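Side-chain contacts in periplasmic binding protein/LacI transcriptional regulator (Burkholderia multivorans, PDB 4YLE), which probably binds a simple sugar in the periplasm and delivers it to an ABC transporter, as solute-binding proteins of this family do: residues A[76-79]-A[80-84]; A[181-184]-A[185-189]; A[188-192]-A[193-197]. All blocks are in the same frame, centred on the assembly; numbering follows the deposited sequence.

Contact 1 of 3, residues A[76-79]-A[80-84]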
loop_
_atom_site.group_PDB
_atom_site.type_symbol
_atom_site.label_atom_id
_atom_site.label_comp_id
_atom_site.label_asym_id
_atom_site.label_seq_id
_atom_site.Cartn_x
_atom_site.Cartn_y
_atom_site.Cartn_z
ATOM N N THR A 76 10.157 3.619 -4.737
ATOM C CA THR A 76 11.001 4.395 -3.836
ATOM C C THR A 76 11.349 5.752 -4.410
ATOM O O THR A 76 12.211 6.435 -3.874
ATOM C CB THR A 76 12.302 3.651 -3.515
ATOM O OG1 THR A 76 12.939 3.248 -4.738
ATOM C CG2 THR A 76 12.006 2.447 -2.672
ATOM N N ASP A 77 10.695 6.151 -5.500
ATOM C CA ASP A 77 11.055 7.420 -6.132
ATOM C C ASP A 77 10.266 8.552 -5.504
ATOM O O ASP A 77 9.469 9.230 -6.169
ATOM C CB ASP A 77 10.827 7.418 -7.649
ATOM C CG ASP A 77 11.591 8.547 -8.341
ATOM O OD1 ASP A 77 12.209 9.355 -7.621
ATOM O OD2 ASP A 77 11.582 8.648 -9.587
ATOM N N THR A 78 10.514 8.750 -4.216
ATOM C CA THR A 78 9.946 9.863 -3.460
ATOM C C THR A 78 10.202 11.205 -4.146
ATOM O O THR A 78 9.292 12.040 -4.256
ATOM C CB THR A 78 10.527 9.890 -2.028
ATOM O OG1 THR A 78 10.217 8.650 -1.376
ATOM C CG2 THR A 78 9.951 11.026 -1.217
ATOM N N ALA A 79 11.440 11.425 -4.598
ATOM C CA ALA A 79 11.802 12.720 -5.201
ATOM C C ALA A 79 10.843 13.108 -6.346
ATOM O O ALA A 79 10.315 14.238 -6.403
ATOM C CB ALA A 79 13.256 12.685 -5.711
ATOM N N ASN A 80 10.615 12.158 -7.248
ATOM C CA ASN A 80 9.733 12.394 -8.369
ATOM C C ASN A 80 8.274 12.537 -7.949
ATOM O O ASN A 80 7.507 13.248 -8.593
ATOM C CB ASN A 80 9.825 11.274 -9.399
ATOM C CG ASN A 80 9.221 11.684 -10.728
ATOM O OD1 ASN A 80 9.432 12.813 -11.189
ATOM N ND2 ASN A 80 8.452 10.798 -11.339
ATOM N N GLN A 81 7.860 11.826 -6.911
ATOM C CA GLN A 81 6.476 11.977 -6.488
ATOM C C GLN A 81 6.298 13.406 -6.022
ATOM O O GLN A 81 5.304 14.035 -6.346
ATOM C CB GLN A 81 6.094 11.007 -5.387
ATOM C CG GLN A 81 4.562 10.902 -5.248
ATOM C CD GLN A 81 4.137 9.963 -4.159
ATOM O OE1 GLN A 81 4.554 10.114 -3.018
ATOM N NE2 GLN A 81 3.289 8.986 -4.497
ATOM N N ILE A 82 7.288 13.928 -5.298
ATOM C CA ILE A 82 7.211 15.306 -4.819
ATOM C C ILE A 82 7.117 16.237 -6.015
ATOM O O ILE A 82 6.348 17.202 -5.995
ATOM C CB ILE A 82 8.416 15.671 -3.919
ATOM C CG1 ILE A 82 8.291 14.925 -2.584
ATOM C CG2 ILE A 82 8.488 17.188 -3.663
ATOM C CD1 ILE A 82 9.488 15.013 -1.669
ATOM N N ARG A 83 7.878 15.938 -7.068
ATOM C CA ARG A 83 7.868 16.771 -8.261
ATOM C C ARG A 83 6.487 16.776 -8.898
ATOM O O ARG A 83 6.009 17.814 -9.351
ATOM C CB ARG A 83 8.924 16.302 -9.262
ATOM C CG ARG A 83 10.340 16.729 -8.878
ATOM C CD ARG A 83 11.295 16.655 -10.057
ATOM N NE ARG A 83 11.347 15.316 -10.642
ATOM C CZ ARG A 83 12.157 14.338 -10.239
ATOM N NH1 ARG A 83 13.001 14.522 -9.233
ATOM N NH2 ARG A 83 12.115 13.155 -10.845
ATOM N N ILE A 84 5.840 15.612 -8.914
ATOM C CA ILE A 84 4.521 15.508 -9.499
ATOM C C ILE A 84 3.545 16.406 -8.749
ATOM O O ILE A 84 2.771 17.142 -9.367
ATOM C CB ILE A 84 4.053 14.062 -9.492
ATOM C CG1 ILE A 84 4.869 13.289 -10.527
ATOM C CG2 ILE A 84 2.578 13.963 -9.840
ATOM C CD1 ILE A 84 4.784 11.809 -10.413
HETATM O O HOH W 1 9.352 8.543 -11.082
HETATM O O HOH W 2 12.755 10.170 -11.126
#
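Asp77 sits at the N-cap of helix 78-90 and reaches forward to Asn80. From its CB, CG lies anti to the backbone N (chi1 -162°), which turns the carboxylate toward the first turn, CG 3.4 Å from Asn80 CB. OD1 accepts the capping bond from Asn80 N at 3.2 Å; the bond is nearly straight (N-H...O 162°), though the donor stands above the carboxylate plane. OD2 lies against Asn80 CB and takes a hydrogen bond from each of two waters. One of these waters also meets Arg83 NH2, weakly, and Lys73 forms a salt bridge with the same oxygen. Arg83 curls back over the turn, bent at chi3 (-57°), with Asn80 CA 3.5 Å above one face of its guanidinium and a weak bond from Arg83 NH2 to Asn80 OD1. On another side of the helix Thr78 CG2 touches Ile82 CD1 at 4.0 Å. The main chain winds up at once: Gln81 N bonds to Asp77 O, and Ile82 N to Thr78 O at 2.9 Å. An aspartate N-cap closed onto the third residue after it is a classic helix start, here at the surface of a periplasmic binding protein domain.

Contact 2 of 3, residues A[181-184]-A[185-189]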
loop_
_atom_site.group_PDB
_atom_site.type_symbol
_atom_site.label_atom_id
_atom_site.label_comp_id
_atom_site.label_asym_id
_atom_site.label_seq_id
_atom_site.Cartn_x
_atom_site.Cartn_y
_atom_site.Cartn_z
ATOM N N GLN A 181 2.756 -1.160 9.768
ATOM C CA GLN A 181 1.560 -1.746 10.346
ATOM C C GLN A 181 1.319 -3.153 9.825
ATOM O O GLN A 181 0.796 -3.991 10.567
ATOM C CB GLN A 181 0.382 -0.837 10.073
ATOM C CG GLN A 181 0.559 0.500 10.779
ATOM C CD GLN A 181 0.675 0.327 12.287
ATOM O OE1 GLN A 181 1.746 0.508 12.894
ATOM N NE2 GLN A 181 -0.408 -0.091 12.884
ATOM N N ARG A 182 1.724 -3.444 8.585
ATOM C CA ARG A 182 1.599 -4.825 8.107
ATOM C C ARG A 182 2.568 -5.712 8.845
ATOM O O ARG A 182 2.223 -6.817 9.249
ATOM C CB ARG A 182 1.839 -4.936 6.594
ATOM C CG ARG A 182 0.654 -4.325 5.867
ATOM C CD ARG A 182 0.729 -4.484 4.368
ATOM N NE ARG A 182 -0.093 -3.433 3.801
ATOM C CZ ARG A 182 0.070 -2.908 2.598
ATOM N NH1 ARG A 182 1.021 -3.363 1.788
ATOM N NH2 ARG A 182 -0.733 -1.929 2.210
ATOM N N THR A 183 3.792 -5.239 9.026
ATOM C CA THR A 183 4.733 -6.037 9.784
ATOM C C THR A 183 4.192 -6.298 11.203
ATOM O O THR A 183 4.283 -7.407 11.718
ATOM C CB THR A 183 6.133 -5.365 9.817
ATOM O OG1 THR A 183 6.680 -5.438 8.479
ATOM C CG2 THR A 183 7.073 -6.068 10.824
ATOM N N ALA A 184 3.607 -5.291 11.827
ATOM C CA ALA A 184 3.071 -5.467 13.164
ATOM C C ALA A 184 1.915 -6.483 13.195
ATOM O O ALA A 184 1.866 -7.331 14.082
ATOM C CB ALA A 184 2.620 -4.114 13.717
ATOM N N GLY A 185 0.997 -6.408 12.218
ATOM C CA GLY A 185 -0.085 -7.387 12.116
ATOM C C GLY A 185 0.436 -8.804 11.925
ATOM O O GLY A 185 -0.063 -9.753 12.541
ATOM N N PHE A 186 1.453 -8.943 11.076
ATOM C CA PHE A 186 2.086 -10.237 10.859
ATOM C C PHE A 186 2.698 -10.739 12.168
ATOM O O PHE A 186 2.517 -11.889 12.550
ATOM C CB PHE A 186 3.159 -10.127 9.772
ATOM C CG PHE A 186 2.637 -10.084 8.338
ATOM C CD1 PHE A 186 1.550 -10.848 7.929
ATOM C CD2 PHE A 186 3.347 -9.409 7.353
ATOM C CE1 PHE A 186 1.127 -10.845 6.609
ATOM C CE2 PHE A 186 2.912 -9.401 6.017
ATOM C CZ PHE A 186 1.830 -10.127 5.656
ATOM N N GLN A 187 3.420 -9.870 12.859
ATOM C CA GLN A 187 4.024 -10.248 14.143
ATOM C C GLN A 187 2.930 -10.676 15.144
ATOM O O GLN A 187 3.081 -11.643 15.845
ATOM C CB GLN A 187 4.848 -9.106 14.745
ATOM C CG GLN A 187 6.028 -8.608 13.924
ATOM C CD GLN A 187 7.365 -9.125 14.388
ATOM O OE1 GLN A 187 7.471 -10.198 14.984
ATOM N NE2 GLN A 187 8.403 -8.352 14.121
ATOM N N ASP A 188 1.812 -9.953 15.182
ATOM C CA ASP A 188 0.717 -10.275 16.093
ATOM C C ASP A 188 0.222 -11.688 15.862
ATOM O O ASP A 188 -0.012 -12.451 16.805
ATOM C CB ASP A 188 -0.462 -9.315 15.886
ATOM C CG ASP A 188 -0.143 -7.858 16.263
ATOM O OD1 ASP A 188 0.834 -7.599 17.017
ATOM O OD2 ASP A 188 -0.957 -6.968 15.843
ATOM N N ALA A 189 0.053 -12.030 14.587
ATOM C CA ALA A 189 -0.448 -13.350 14.212
ATOM C C ALA A 189 0.516 -14.450 14.637
ATOM O O ALA A 189 0.105 -15.476 15.208
ATOM C CB ALA A 189 -0.684 -13.391 12.721
#
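Thr183 and Gln187, one turn apart on helix 177-193, lie side by side and point the same way, with Thr183 CG2 4.1 Å from Gln187 CG. Four backbone hydrogen bonds run from residue i+4 to residue i: Gly185 N to Gln181 O, Phe186 N to Arg182 O, Gln187 N to Thr183 O and Asp188 N to Ala184 O. All fall within 2.8 to 2.9 Å, the mark of a regular alpha-helix. Side chains then lean on the carbonyls of the preceding turn. Phe186 CG, held beside its own backbone N (chi1 -78°), comes to 3.4 Å from Arg182 O, which meets the ring obliquely. Gln187 CG presses closer on Thr183 O, at 3.1 Å, before the chain bends at chi2. The carboxylate of Asp188 also folds back: OD1 and OD2 lie near Ala184 O, acceptors against an acceptor, with OD1 at 3.1 Å. OD2 has a salt bridge to Arg147, which probably offsets this crowding. Two polar ends bond to other parts of the chain or its ligand: Thr183 OG1 to Glu171, and Arg182 to Gly230, Asn146 and the unidentified bound ligand. In the beta-alpha-beta unit the helix links strands 166-171 and 196-202; Thr183, Phe186 and Gln187 all touch Ile169, Thr183 and Gln187 reach Val200, and Ala184 and Asp188 face helix 146-160.

Contact 3 of 3, residues A[188-192]-A[193-197]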
loop_
_atom_site.group_PDB
_atom_site.type_symbol
_atom_site.label_atom_id
_atom_site.label_comp_id
_atom_site.label_asym_id
_atom_site.label_seq_id
_atom_site.Cartn_x
_atom_site.Cartn_y
_atom_site.Cartn_z
ATOM N N ASP A 188 1.812 -9.953 15.182
ATOM C CA ASP A 188 0.717 -10.275 16.093
ATOM C C ASP A 188 0.222 -11.688 15.862
ATOM O O ASP A 188 -0.012 -12.451 16.805
ATOM C CB ASP A 188 -0.462 -9.315 15.886
ATOM C CG ASP A 188 -0.143 -7.858 16.263
ATOM O OD1 ASP A 188 0.834 -7.599 17.017
ATOM O OD2 ASP A 188 -0.957 -6.968 15.843
ATOM N N ALA A 189 0.053 -12.030 14.587
ATOM C CA ALA A 189 -0.448 -13.350 14.212
ATOM C C ALA A 189 0.516 -14.450 14.637
ATOM O O ALA A 189 0.105 -15.476 15.208
ATOM C CB ALA A 189 -0.684 -13.391 12.721
HETATM N N MSE A 190 1.799 -14.236 14.358
HETATM C CA MSE A 190 2.816 -15.224 14.685
HETATM C C MSE A 190 2.942 -15.430 16.191
HETATM O O MSE A 190 3.012 -16.574 16.646
HETATM C CB MSE A 190 4.145 -14.814 14.078
HETATM C CG MSE A 190 4.117 -14.824 12.529
HETATM SE SE MSE A 190 3.628 -16.580 11.750
HETATM C CE MSE A 190 1.673 -16.294 11.524
ATOM N N LYS A 191 2.950 -14.336 16.960
ATOM C CA LYS A 191 2.919 -14.420 18.435
ATOM C C LYS A 191 1.744 -15.235 18.971
ATOM O O LYS A 191 1.897 -16.082 19.847
ATOM C CB LYS A 191 2.819 -13.033 19.062
ATOM C CG LYS A 191 4.055 -12.148 19.072
ATOM C CD LYS A 191 3.672 -10.765 19.642
ATOM C CE LYS A 191 4.864 -9.855 19.909
ATOM N NZ LYS A 191 5.892 -9.900 18.842
ATOM N N ALA A 192 0.557 -14.929 18.467
ATOM C CA ALA A 192 -0.677 -15.533 18.942
ATOM C C ALA A 192 -0.707 -17.040 18.671
ATOM O O ALA A 192 -1.407 -17.810 19.368
ATOM C CB ALA A 192 -1.847 -14.869 18.282
ATOM N N GLY A 193 0.044 -17.445 17.652
ATOM C CA GLY A 193 0.085 -18.834 17.222
ATOM C C GLY A 193 1.237 -19.617 17.812
ATOM O O GLY A 193 1.263 -20.849 17.729
ATOM N N GLY A 194 2.188 -18.909 18.407
ATOM C CA GLY A 194 3.379 -19.538 18.936
ATOM C C GLY A 194 4.538 -19.694 17.960
ATOM O O GLY A 194 5.505 -20.381 18.292
HETATM N N MSE A 195 4.471 -19.072 16.776
HETATM C CA MSE A 195 5.589 -19.116 15.823
HETATM C C MSE A 195 6.638 -18.118 16.237
HETATM O O MSE A 195 6.371 -17.224 17.027
HETATM C CB MSE A 195 5.163 -18.818 14.374
HETATM C CG MSE A 195 4.275 -19.868 13.734
HETATM SE SE MSE A 195 2.354 -19.487 13.962
HETATM C CE MSE A 195 1.835 -21.263 14.629
ATOM N N LYS A 196 7.837 -18.294 15.707
ATOM C CA LYS A 196 8.966 -17.424 15.997
ATOM C C LYS A 196 9.442 -16.624 14.766
ATOM O O LYS A 196 9.917 -17.184 13.779
ATOM C CB LYS A 196 10.111 -18.258 16.549
ATOM C CG LYS A 196 11.204 -17.443 17.180
ATOM C CD LYS A 196 12.253 -18.352 17.801
ATOM C CE LYS A 196 13.646 -17.736 17.748
ATOM N NZ LYS A 196 14.644 -18.745 17.283
ATOM N N VAL A 197 9.313 -15.300 14.813
ATOM C CA VAL A 197 9.816 -14.474 13.723
ATOM C C VAL A 197 11.311 -14.316 13.887
ATOM O O VAL A 197 11.761 -13.650 14.817
ATOM C CB VAL A 197 9.141 -13.078 13.689
ATOM C CG1 VAL A 197 9.593 -12.283 12.476
ATOM C CG2 VAL A 197 7.645 -13.220 13.663
#
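Met190 O receives Met195 N at 2.9 Å, a six-residue closure at the C-terminal end of helix 177-193. The donor is tilted 28° from the carbonyl plane. Beside it Gly194 N bonds to Lys191 O at 3.2 Å, but from well above the carbonyl plane. These two bonds, with the positive phi of Gly194 (88°), make a Schellman motif. Gly193 N adds two weak bonds, to Ala189 O and to Met190 O, so it is shared between two carbonyls of the last turn. Both residues at the reversal are glycine, Gly194 with its positive phi and Gly193 backed by the selenium of Met195.

The reversal brings two selenomethionines together. Met190 and Met195 approach at a slant, Met190 SE lying 3.8 Å from Met195 CB and 3.9 Å from Met195 SE. Both chains bend at chi2 and again at chi3; in Met190 the first bend (chi2 -58°) brings SE round toward the returning chain, and its CE also comes near Met195 SE. Farther along, Val197 crosses Met190 at about a right angle, its CG2 branch, which lies beside the backbone N, meeting Met190 CB at 3.9 Å. The contact is thus polar at the turn and mainly apolar beneath it.

Outside the two segments, Met190 and Val197 both pack on Val167 of strand 166-171, and Met195 touches Leu161 and Asp165. Ala189 and Ala192 lean on helix 146-160. The turn thereby carries the chain from helix 177-193 into strand 196-202, an outermost strand of the four-stranded parallel sheet, where Lys196 pairs through its backbone with Asp165 and Val167.

From the N terminus, contact 1 comes first, winding up the start of helix 78-90 beside the larger, mixed sheet. It is complete about a hundred residues before contact 2 begins and lies on the opposite side of the chain's centre, the nearest atoms about 13 Å apart. Contact 3 begins on the segment where contact 2 ends, sharing Asp188 and Ala189: contact 2 spans the middle of helix 177-193, contact 3 its end and the turn into strand 196-202. They touch where Gln187 OE1 lies 3.3 Å from Val197 CG2. None encloses another; each closes only a local turn, and the last two belong to one beta-alpha-beta unit.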